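Local coordinates for protein polyketide synthase (Lyngbya majuscula 19L, PDB 3QIT) that acts as the decarboxylating thioesterase domain of curacin A biosynthesis, probably cleaving the thioester and then eliminating sulfate and carbon dioxide to leave a terminal alkene, at residues D249-Q252 with Q253-M257; L79-L82 with A83-D86. All blocks are in the same frame, centred on the assembly; numbering follows the deposited sequence. Where two conformers were deposited one is given.

Contact 1 (D249-Q252 with Q253-M257)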
ATOM      1  N   ASP B 249      26.319 -11.777  -4.910  1.00 31.39           N
ATOM      2  CA  ASP B 249      25.269 -11.457  -3.932  1.00 29.66           C
ATOM      3  C   ASP B 249      25.694 -11.905  -2.537  1.00 28.45           C
ATOM      4  O   ASP B 249      25.474 -11.179  -1.561  1.00 28.32           O
ATOM      5  CB  ASP B 249      23.932 -12.130  -4.273  1.00 34.08           C
ATOM      6  CG  ASP B 249      23.345 -11.660  -5.595  1.00 40.91           C
ATOM      7  OD1 ASP B 249      23.484 -10.461  -5.914  1.00 41.69           O
ATOM      8  OD2 ASP B 249      22.735 -12.500  -6.303  1.00 44.09           O
ATOM      9  N   LEU B 250      26.273 -13.108  -2.445  1.00 30.47           N
ATOM     10  CA  LEU B 250      26.823 -13.603  -1.171  1.00 25.64           C
ATOM     11  C   LEU B 250      27.915 -12.677  -0.666  1.00 29.26           C
ATOM     12  O   LEU B 250      27.954 -12.352   0.522  1.00 26.44           O
ATOM     13  CB  LEU B 250      27.390 -15.015  -1.314  1.00 28.75           C
ATOM     14  CG  LEU B 250      26.412 -16.159  -1.587  1.00 27.74           C
ATOM     15  CD1 LEU B 250      27.192 -17.465  -1.732  1.00 32.86           C
ATOM     16  CD2 LEU B 250      25.383 -16.269  -0.489  1.00 27.65           C
ATOM     17  N   GLN B 251      28.804 -12.265  -1.578  1.00 29.41           N
ATOM     18  CA  GLN B 251      29.868 -11.321  -1.261  1.00 31.98           C
ATOM     19  C   GLN B 251      29.299  -9.985  -0.784  1.00 33.79           C
ATOM     20  O   GLN B 251      29.758  -9.424   0.223  1.00 27.58           O
ATOM     21  CB  GLN B 251      30.799 -11.133  -2.468  1.00 37.99           C
ATOM     22  CG  GLN B 251      32.071 -10.326  -2.194  1.00 47.65           C
ATOM     23  CD  GLN B 251      32.956 -10.909  -1.090  1.00 52.63           C
ATOM     24  OE1 GLN B 251      33.601 -10.164  -0.343  1.00 55.96           O
ATOM     25  NE2 GLN B 251      32.997 -12.241  -0.989  1.00 55.13           N
ATOM     26  N   GLN B 252      28.300  -9.474  -1.508  1.00 32.50           N
ATOM     27  CA  GLN B 252      27.668  -8.222  -1.122  1.00 33.57           C
ATOM     28  C   GLN B 252      27.071  -8.277   0.273  1.00 28.17           C
ATOM     29  O   GLN B 252      27.279  -7.355   1.063  1.00 28.34           O
ATOM     30  CB  GLN B 252      26.605  -7.792  -2.137  1.00 33.83           C
ATOM     31  CG  GLN B 252      26.106  -6.370  -1.915  1.00 40.45           C
ATOM     32  CD  GLN B 252      27.229  -5.342  -1.890  1.00 44.07           C
ATOM     33  OE1 GLN B 252      27.923  -5.135  -2.887  1.00 48.74           O
ATOM     34  NE2 GLN B 252      27.407  -4.687  -0.748  1.00 45.14           N
ATOM     35  N   GLN B 253      26.332  -9.347   0.581  1.00 25.62           N
ATOM     36  CA  GLN B 253      25.748  -9.501   1.918  1.00 24.45           C
ATOM     37  C   GLN B 253      26.807  -9.540   3.013  1.00 24.92           C
ATOM     38  O   GLN B 253      26.638  -8.916   4.067  1.00 26.00           O
ATOM     39  CB  GLN B 253      24.831 -10.731   1.995  1.00 23.16           C
ATOM     40  CG  GLN B 253      23.510 -10.503   1.229  1.00 26.11           C
ATOM     41  CD  GLN B 253      22.639 -11.754   1.140  1.00 27.86           C
ATOM     42  OE1 GLN B 253      22.900 -12.752   1.790  1.00 35.36           O
ATOM     43  NE2 GLN B 253      21.588 -11.686   0.338  1.00 26.86           N
ATOM     44  N   LYS B 254      27.909 -10.238   2.738  1.00 23.91           N
ATOM     45  CA  LYS B 254      29.000 -10.368   3.706  1.00 28.37           C
ATOM     46  C   LYS B 254      29.692  -9.021   3.947  1.00 32.20           C
ATOM     47  O   LYS B 254      30.009  -8.681   5.094  1.00 32.47           O
ATOM     48  CB  LYS B 254      30.012 -11.419   3.235  1.00 29.67           C
ATOM     49  CG  LYS B 254      31.285 -11.477   4.072  1.00 37.36           C
ATOM     50  CD  LYS B 254      32.194 -12.620   3.665  1.00 40.20           C
ATOM     51  CE  LYS B 254      32.652 -12.511   2.226  1.00 46.82           C
ATOM     52  NZ  LYS B 254      33.550 -13.643   1.830  1.00 52.84           N
ATOM     53  N   MET B 255      29.900  -8.260   2.868  1.00 32.08           N
ATOM     54  CA  MET B 255      30.549  -6.934   2.919  1.00 38.56           C
ATOM     55  C   MET B 255      29.688  -5.905   3.649  1.00 37.59           C
ATOM     56  O   MET B 255      30.194  -5.024   4.347  1.00 36.55           O
ATOM     57  CB  MET B 255      30.839  -6.418   1.505  1.00 42.13           C
ATOM     58  CG  MET B 255      31.920  -7.167   0.744  1.00 54.84           C
ATOM     59  SD  MET B 255      31.863  -6.747  -1.017  1.00 68.76           S
ATOM     60  CE  MET B 255      33.564  -7.016  -1.513  1.00 65.80           C
ATOM     61  N   THR B 256      28.379  -6.008   3.459  1.00 30.16           N
ATOM     62  CA  THR B 256      27.446  -5.081   4.061  1.00 32.42           C
ATOM     63  C   THR B 256      27.210  -5.356   5.538  1.00 32.49           C
ATOM     64  O   THR B 256      27.193  -4.427   6.344  1.00 38.99           O
ATOM     65  CB  THR B 256      26.137  -5.091   3.264  1.00 32.07           C
ATOM     66  OG1 THR B 256      26.440  -4.671   1.926  1.00 30.81           O
ATOM     67  CG2 THR B 256      25.120  -4.153   3.875  1.00 33.38           C
ATOM     68  N   MET B 257      27.039  -6.633   5.881  1.00 29.43           N
ATOM     69  CA  MET B 257      26.706  -7.039   7.241  1.00 25.49           C
ATOM     70  C   MET B 257      27.944  -7.706   7.844  1.00 29.03           C
ATOM     71  O   MET B 257      27.971  -8.929   8.009  1.00 24.73           O
ATOM     72  CB  MET B 257      25.541  -8.028   7.232  1.00 29.27           C
ATOM     73  CG  MET B 257      24.260  -7.506   6.559  1.00 26.18           C
ATOM     74  SD  MET B 257      22.873  -8.640   6.783  1.00 30.58           S
ATOM     75  CE  MET B 257      22.583  -8.405   8.533  1.00 36.69           C
TER
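Q253, K254, M255 and T256 each give their backbone N-H to the carbonyl four residues back, on D249, L250, Q251 and Q252, closing the last turns of the α-helix before M257 leaves helical geometry. The bond from M255 N to Q251 O is 2.9 Å long. On the outer side Q251 carries the packing. Its chain bends at chi2 (58°) and crosses M255, whose terminal CE comes 3.7 Å from Q251 CG while M255 SD sits 3.6 Å from Q251 O. The end of the same glutamine also reaches K254, with Q251 CD 3.7 Å from K254 CE. An alanine in place of Q251 would probably leave the M255 methyl and the K254 methylene without their shared neighbour, both freer to turn.

A side-chain bond also spans the turn: Q252 NE2 donates to T256 OG1 over 2.8 Å, with an N-H...O angle of 149°. T256 chi1 (-61°) sets OG1 beside its own backbone N, on the side where the Q252 amide reaches it, and the hydroxyl lies almost in the plane of that amide. L224 of helix 220-229 touches both residues.

Q253 turns to the inner side, where CG rests 3.5 Å from D249 O and the amide is gripped at both ends, by Y238 OH and the carbonyl of L128. D249 forms a salt bridge with R246. The polar ends of Q253 and D249 are thus satisfied by neighbouring loop and strand, the Q252-T256 bond lies beside L224, and outside, the long chains of K254 and M255 both lie against Q251.

Contact 2 (L79-L82 with A83-D86)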
ATOM      1  N   LEU B  79       4.822  -2.997   3.198  1.00 16.99           N
ATOM      2  CA  LEU B  79       4.476  -2.193   4.398  1.00 18.40           C
ATOM      3  C   LEU B  79       3.324  -2.835   5.201  1.00 18.51           C
ATOM      4  O   LEU B  79       3.378  -2.923   6.425  1.00 16.61           O
ATOM      5  CB  LEU B  79       4.125  -0.742   4.045  1.00 22.17           C
ATOM      6  CG  LEU B  79       3.816   0.168   5.250  1.00 29.20           C
ATOM      7  CD1 LEU B  79       5.052   0.408   6.131  1.00 30.75           C
ATOM      8  CD2 LEU B  79       3.223   1.508   4.813  1.00 33.72           C
ATOM      9  N   THR B  80       2.270  -3.261   4.502  1.00 18.02           N
ATOM     10  CA  THR B  80       1.202  -4.026   5.140  1.00 14.89           C
ATOM     11  C   THR B  80       1.727  -5.266   5.859  1.00 13.25           C
ATOM     12  O   THR B  80       1.398  -5.489   7.025  1.00 16.74           O
ATOM     13  CB  THR B  80       0.121  -4.428   4.127  1.00 15.56           C
ATOM     14  OG1 THR B  80      -0.566  -3.245   3.691  1.00 17.62           O
ATOM     15  CG2 THR B  80      -0.865  -5.425   4.749  1.00 18.05           C
ATOM     16  N   PHE B  81       2.552  -6.080   5.186  1.00 14.16           N
ATOM     17  CA  PHE B  81       3.126  -7.241   5.897  1.00 14.40           C
ATOM     18  C   PHE B  81       3.985  -6.834   7.087  1.00 13.50           C
ATOM     19  O   PHE B  81       3.993  -7.524   8.127  1.00 15.32           O
ATOM     20  CB  PHE B  81       3.942  -8.139   4.950  1.00 15.11           C
ATOM     21  CG  PHE B  81       3.109  -8.797   3.862  1.00 15.50           C
ATOM     22  CD1 PHE B  81       1.886  -9.406   4.162  1.00 16.23           C
ATOM     23  CD2 PHE B  81       3.578  -8.866   2.552  1.00 22.43           C
ATOM     24  CE1 PHE B  81       1.125 -10.028   3.184  1.00 17.46           C
ATOM     25  CE2 PHE B  81       2.813  -9.483   1.547  1.00 25.29           C
ATOM     26  CZ  PHE B  81       1.583 -10.074   1.863  1.00 19.69           C
ATOM     27  N   LEU B  82       4.741  -5.748   6.947  1.00 14.55           N
ATOM     28  CA  LEU B  82       5.563  -5.282   8.064  0.50 15.89           C
ATOM     29  C   LEU B  82       4.701  -4.847   9.242  1.00 14.67           C
ATOM     30  O   LEU B  82       5.004  -5.161  10.386  1.00 16.82           O
ATOM     31  CB  LEU B  82       6.473  -4.143   7.625  0.50 14.19           C
ATOM     32  CG  LEU B  82       7.672  -4.615   6.823  0.50 12.53           C
ATOM     33  CD1 LEU B  82       8.460  -3.408   6.321  0.50 13.81           C
ATOM     34  CD2 LEU B  82       8.547  -5.550   7.650  0.50 12.40           C
ATOM     35  N   ALA B  83       3.613  -4.131   8.960  1.00 15.59           N
ATOM     36  CA  ALA B  83       2.711  -3.705  10.021  1.00 15.11           C
ATOM     37  C   ALA B  83       2.078  -4.916  10.713  1.00 14.69           C
ATOM     38  O   ALA B  83       1.813  -4.889  11.920  1.00 15.50           O
ATOM     39  CB  ALA B  83       1.605  -2.748   9.453  1.00 17.68           C
ATOM     40  N   GLN B  84       1.746  -5.940   9.925  1.00 14.22           N
ATOM     41  CA  GLN B  84       1.171  -7.169  10.440  1.00 12.86           C
ATOM     42  C   GLN B  84       2.166  -7.839  11.390  1.00 14.27           C
ATOM     43  O   GLN B  84       1.777  -8.277  12.472  1.00 15.99           O
ATOM     44  CB  GLN B  84       0.838  -8.139   9.275  1.00 14.33           C
ATOM     45  CG  GLN B  84       0.163  -9.429   9.730  1.00 14.27           C
ATOM     46  CD  GLN B  84       0.093 -10.509   8.633  1.00 15.46           C
ATOM     47  OE1 GLN B  84       0.389 -10.270   7.448  1.00 14.27           O
ATOM     48  NE2 GLN B  84      -0.321 -11.705   9.041  1.00 16.28           N
ATOM     49  N   ILE B  85       3.425  -7.965  10.958  1.00 15.36           N
ATOM     50  CA  ILE B  85       4.457  -8.572  11.837  1.00 16.33           C
ATOM     51  C   ILE B  85       4.683  -7.738  13.132  1.00 19.42           C
ATOM     52  O   ILE B  85       4.784  -8.302  14.216  1.00 18.43           O
ATOM     53  CB  ILE B  85       5.769  -8.832  11.095  1.00 14.59           C
ATOM     54  CG1 ILE B  85       5.549  -9.880  10.011  1.00 16.70           C
ATOM     55  CG2 ILE B  85       6.897  -9.297  12.071  1.00 17.30           C
ATOM     56  CD1 ILE B  85       6.627  -9.900   8.961  1.00 21.51           C
ATOM     57  N   ASP B  86       4.737  -6.416  13.004  1.00 18.51           N
ATOM     58  CA  ASP B  86       4.833  -5.507  14.177  1.00 18.92           C
ATOM     59  C   ASP B  86       3.661  -5.761  15.134  1.00 22.05           C
ATOM     60  O   ASP B  86       3.847  -5.851  16.357  1.00 21.05           O
ATOM     61  CB  ASP B  86       4.820  -4.050  13.715  1.00 19.66           C
ATOM     62  CG  ASP B  86       5.447  -3.074  14.726  1.00 27.93           C
ATOM     63  OD1 ASP B  86       6.349  -3.467  15.508  1.00 24.35           O
ATOM     64  OD2 ASP B  86       5.051  -1.885  14.701  1.00 25.60           O
TER
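A83 begins the second of two successive turns of helix 78-91, giving its backbone N-H to L79 O at 2.8 Å, and its methyl lies 3.5 Å from that same oxygen. The small side chain faces the second subunit, where T74 of that chain packs on it. Q84 follows, bonding through N to T80 O. Its chain is stretched out beyond CG (chi2 -168°) and runs beside F81, pointing the same way, which brings OE1 to the edge of the phenyl ring, in its plane, 3.7 Å from F81 CD1. Amide and ring planes are 46° apart. OE1 takes its hydrogen bond from the backbone N of F62, and NE2 donates to the carbonyl of D60, fixing the amide's rotation. I85 N bonds to F81 O at 2.9 Å, and its CG1 lies 3.4 Å from that carbonyl oxygen; the side chain continues onto L108 of helix 104-115. D86 N bonds to L82 O at 2.9 Å, while its carboxylate pairs with R116. Buried polar ends thus find mates: Q84 ties the helix to the chain after strand 55-59, and the D86–R116 salt bridge probably offsets the cost of burying a charge.

In the fold
Following the chain from the N terminus, contact 2 comes first, on helix 78-91 between strands 55-59 and 97-102, and contact 1 much later, on helix 247-256. Each lies within a single helical stretch, so neither closes a loop; the two lie in series, neither nesting nor crossing. Their centres are 26 Å apart and their nearest atoms about 14 Å, without touch. Helix 78-91 packs on helix 104-115, which follows the probable nucleophile elbow, and meets the second subunit. Helix 247-256 is the crossover helix between the parallel strands 234-239 and 261-265, the latter at the sheet's edge, and lies against helix 220-229. Both belong to one α/β-hydrolase fold.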